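Local coordinates for beta-glucoside phosphorylase BglX (Unidentified, PDB 5VQE), which probably cleaves beta-glucosides with phosphate to release glucose 1-phosphate, as a beta-glucoside phosphorylase of glycoside hydrolase family 3, at residues Y64-M72 with G100-T108. Numbering follows the deposited sequence.
Sequences YRPFKAKRM and GNGGMEDGT
Phe67 and Glu105 join the two backbones through one nearly straight bond, Glu105 N to Phe67 O at 2.9 Å, with the N-H arriving from above the carbonyl plane. A type I turn from Met104 to Gly107 then brings Asp106 to the N-terminal end of helix 69-82, where Lys68 holds the N-cap position. Asp106 CG sits between backbone N and carbonyl carbon (chi1 45°), which turns the carboxylate to the first-turn N-H groups: Asp106 OD1 takes the Ala69 N-H on its syn lone pair at 2.9 Å, and OD2 accepts from a water that Lys70 N also reaches. Replacing Asp106 by alanine would probably cost Ala69 N its acceptor and the water at Lys70 N its carboxylate, leaving the helix start less firmly tied to the turn. On the exposed side Lys68 and Glu105 run side by side, and Lys68 NZ meets Glu105 OE2 in a long salt bridge at 3.6 Å. On the buried side Met104 SD rests on Ala69 CB at 3.5 Å, while Met72, extended beyond CG, brings CE to Met104 CB at 3.7 Å. Pro66 CG lies against Asn101 O. The contact thus ties the link between strand 61-64 and helix 69-82, a beta-alpha unit of the TIM-barrel-like domain, to the loop following the adjacent parallel strand 88-91.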
loop_
_atom_site.group_PDB
_atom_site.type_symbol
_atom_site.label_atom_id
_atom_site.label_comp_id
_atom_site.label_asym_id
_atom_site.label_seq_id
_atom_site.Cartn_x
_atom_site.Cartn_y
_atom_site.Cartn_z
ATOM N N TYR A 64 -6.883 -6.040 10.364
ATOM C CA TYR A 64 -6.273 -7.364 10.316
ATOM C C TYR A 64 -4.921 -7.260 9.619
ATOM O O TYR A 64 -4.836 -6.769 8.487
ATOM C CB TYR A 64 -7.148 -8.370 9.561
ATOM C CG TYR A 64 -8.503 -8.680 10.171
ATOM C CD1 TYR A 64 -8.707 -8.619 11.538
ATOM C CD2 TYR A 64 -9.572 -9.053 9.370
ATOM C CE1 TYR A 64 -9.933 -8.908 12.089
ATOM C CE2 TYR A 64 -10.812 -9.342 9.917
ATOM C CZ TYR A 64 -10.981 -9.270 11.279
ATOM O OH TYR A 64 -12.204 -9.554 11.836
ATOM N N ARG A 65 -3.868 -7.704 10.301
ATOM C CA ARG A 65 -2.622 -8.051 9.638
ATOM C C ARG A 65 -2.856 -9.274 8.764
ATOM O O ARG A 65 -3.899 -9.924 8.861
ATOM C CB ARG A 65 -1.528 -8.332 10.661
ATOM C CG ARG A 65 -0.989 -7.087 11.357
ATOM C CD ARG A 65 -0.163 -6.198 10.420
ATOM N NE ARG A 65 0.857 -6.941 9.685
ATOM C CZ ARG A 65 1.941 -7.473 10.241
ATOM N NH1 ARG A 65 2.152 -7.355 11.546
ATOM N NH2 ARG A 65 2.815 -8.132 9.493
ATOM N N PRO A 66 -1.903 -9.621 7.899
ATOM C CA PRO A 66 -2.103 -10.791 7.031
ATOM C C PRO A 66 -2.044 -12.101 7.794
ATOM O O PRO A 66 -0.987 -12.510 8.285
ATOM C CB PRO A 66 -0.955 -10.693 6.014
ATOM C CG PRO A 66 -0.411 -9.325 6.143
ATOM C CD PRO A 66 -0.668 -8.897 7.559
ATOM N N PHE A 67 -3.191 -12.746 7.930
ATOM C CA PHE A 67 -3.250 -14.144 8.315
ATOM C C PHE A 67 -4.340 -14.789 7.459
ATOM O O PHE A 67 -4.815 -14.195 6.488
ATOM C CB PHE A 67 -3.440 -14.280 9.834
ATOM C CG PHE A 67 -4.593 -13.495 10.394
ATOM C CD1 PHE A 67 -4.412 -12.200 10.853
ATOM C CD2 PHE A 67 -5.845 -14.065 10.497
ATOM C CE1 PHE A 67 -5.464 -11.481 11.383
ATOM C CE2 PHE A 67 -6.906 -13.349 11.029
ATOM C CZ PHE A 67 -6.714 -12.053 11.472
ATOM N N LYS A 68 -4.729 -16.014 7.794
ATOM C CA LYS A 68 -5.528 -16.813 6.873
ATOM C C LYS A 68 -6.962 -16.307 6.777
ATOM O O LYS A 68 -7.570 -15.897 7.771
ATOM C CB LYS A 68 -5.529 -18.282 7.300
ATOM C CG LYS A 68 -4.247 -19.015 6.934
ATOM C CD LYS A 68 -4.309 -20.481 7.337
ATOM C CE LYS A 68 -2.931 -21.143 7.292
ATOM N NZ LYS A 68 -2.071 -20.713 8.433
ATOM N N ALA A 69 -7.514 -16.378 5.561
ATOM C CA ALA A 69 -8.866 -15.896 5.318
ATOM C C ALA A 69 -9.872 -16.540 6.258
ATOM O O ALA A 69 -10.783 -15.873 6.759
ATOM C CB ALA A 69 -9.263 -16.168 3.870
ATOM N N LYS A 70 -9.742 -17.845 6.499
ATOM C CA LYS A 70 -10.702 -18.519 7.365
ATOM C C LYS A 70 -10.634 -17.981 8.788
ATOM O O LYS A 70 -11.665 -17.877 9.462
ATOM C CB LYS A 70 -10.459 -20.029 7.339
ATOM C CG LYS A 70 -11.066 -20.772 8.505
ATOM N N ARG A 71 -9.439 -17.618 9.253
ATOM C CA ARG A 71 -9.299 -17.036 10.583
ATOM C C ARG A 71 -9.848 -15.614 10.625
ATOM O O ARG A 71 -10.481 -15.218 11.614
ATOM C CB ARG A 71 -7.832 -17.059 11.016
ATOM C CG ARG A 71 -7.280 -18.457 11.241
ATOM C CD ARG A 71 -7.806 -19.065 12.532
ATOM N NE ARG A 71 -7.098 -18.550 13.699
ATOM C CZ ARG A 71 -7.355 -18.917 14.951
ATOM N NH1 ARG A 71 -8.313 -19.799 15.204
ATOM N NH2 ARG A 71 -6.658 -18.399 15.950
ATOM N N MET A 72 -9.612 -14.826 9.571
ATOM C CA MET A 72 -10.236 -13.511 9.501
ATOM C C MET A 72 -11.747 -13.619 9.618
ATOM O O MET A 72 -12.376 -12.830 10.329
ATOM C CB MET A 72 -9.871 -12.815 8.197
ATOM C CG MET A 72 -8.430 -12.422 8.098
ATOM S SD MET A 72 -8.109 -11.363 6.690
ATOM C CE MET A 72 -6.368 -11.066 6.957
ATOM N N GLY A 100 2.127 -7.544 -0.875
ATOM C CA GLY A 100 2.485 -6.234 -0.365
ATOM C C GLY A 100 2.488 -6.089 1.141
ATOM O O GLY A 100 2.260 -4.986 1.647
ATOM N N ASN A 101 2.730 -7.167 1.883
ATOM C CA ASN A 101 2.799 -7.143 3.344
ATOM C C ASN A 101 1.449 -6.870 3.993
ATOM O O ASN A 101 1.379 -6.768 5.219
ATOM C CB ASN A 101 3.788 -6.096 3.877
ATOM C CG ASN A 101 5.203 -6.311 3.376
ATOM O OD1 ASN A 101 5.833 -5.389 2.858
ATOM N ND2 ASN A 101 5.715 -7.531 3.535
ATOM N N GLY A 102 0.380 -6.744 3.217
ATOM C CA GLY A 102 -0.947 -6.579 3.769
ATOM C C GLY A 102 -1.916 -7.559 3.146
ATOM O O GLY A 102 -1.508 -8.463 2.408
ATOM N N GLY A 103 -3.203 -7.379 3.414
ATOM C CA GLY A 103 -4.193 -8.288 2.882
ATOM C C GLY A 103 -4.283 -9.542 3.732
ATOM O O GLY A 103 -4.079 -9.511 4.943
ATOM N N MET A 104 -4.589 -10.662 3.082
ATOM C CA MET A 104 -4.671 -11.937 3.772
ATOM C C MET A 104 -3.605 -12.882 3.236
ATOM O O MET A 104 -3.089 -12.718 2.134
ATOM C CB MET A 104 -6.066 -12.560 3.637
ATOM C CG MET A 104 -6.552 -12.772 2.223
ATOM S SD MET A 104 -8.304 -13.244 2.126
ATOM C CE MET A 104 -9.111 -11.786 2.739
ATOM N N GLU A 105 -3.271 -13.875 4.054
ATOM C CA GLU A 105 -2.174 -14.778 3.723
ATOM C C GLU A 105 -2.455 -15.565 2.444
ATOM O O GLU A 105 -1.544 -15.797 1.641
ATOM C CB GLU A 105 -1.933 -15.718 4.905
ATOM C CG GLU A 105 -0.878 -16.775 4.687
ATOM C CD GLU A 105 -0.639 -17.590 5.942
ATOM O OE1 GLU A 105 -0.600 -16.986 7.036
ATOM O OE2 GLU A 105 -0.511 -18.829 5.839
ATOM N N ASP A 106 -3.707 -15.978 2.233
ATOM C CA ASP A 106 -4.049 -16.898 1.148
ATOM C C ASP A 106 -5.021 -16.304 0.128
ATOM O O ASP A 106 -5.719 -17.055 -0.565
ATOM C CB ASP A 106 -4.620 -18.195 1.725
ATOM C CG ASP A 106 -5.630 -17.954 2.829
ATOM O OD1 ASP A 106 -5.885 -16.776 3.169
ATOM O OD2 ASP A 106 -6.156 -18.952 3.368
ATOM N N GLY A 107 -5.076 -14.981 -0.004
ATOM C CA GLY A 107 -5.849 -14.364 -1.062
ATOM C C GLY A 107 -5.091 -14.322 -2.379
ATOM O O GLY A 107 -3.975 -14.823 -2.512
ATOM N N THR A 108 -5.712 -13.691 -3.368
ATOM C CA THR A 108 -5.130 -13.570 -4.699
ATOM C C THR A 108 -4.191 -12.367 -4.762
ATOM O O THR A 108 -4.624 -11.224 -4.587
ATOM C CB THR A 108 -6.215 -13.422 -5.761
ATOM O OG1 THR A 108 -7.137 -14.515 -5.675
ATOM C CG2 THR A 108 -5.598 -13.393 -7.151
HETATM O O HOH W 1 -3.285 -5.706 6.167
HETATM O O HOH W 2 -8.128 -19.654 4.939
#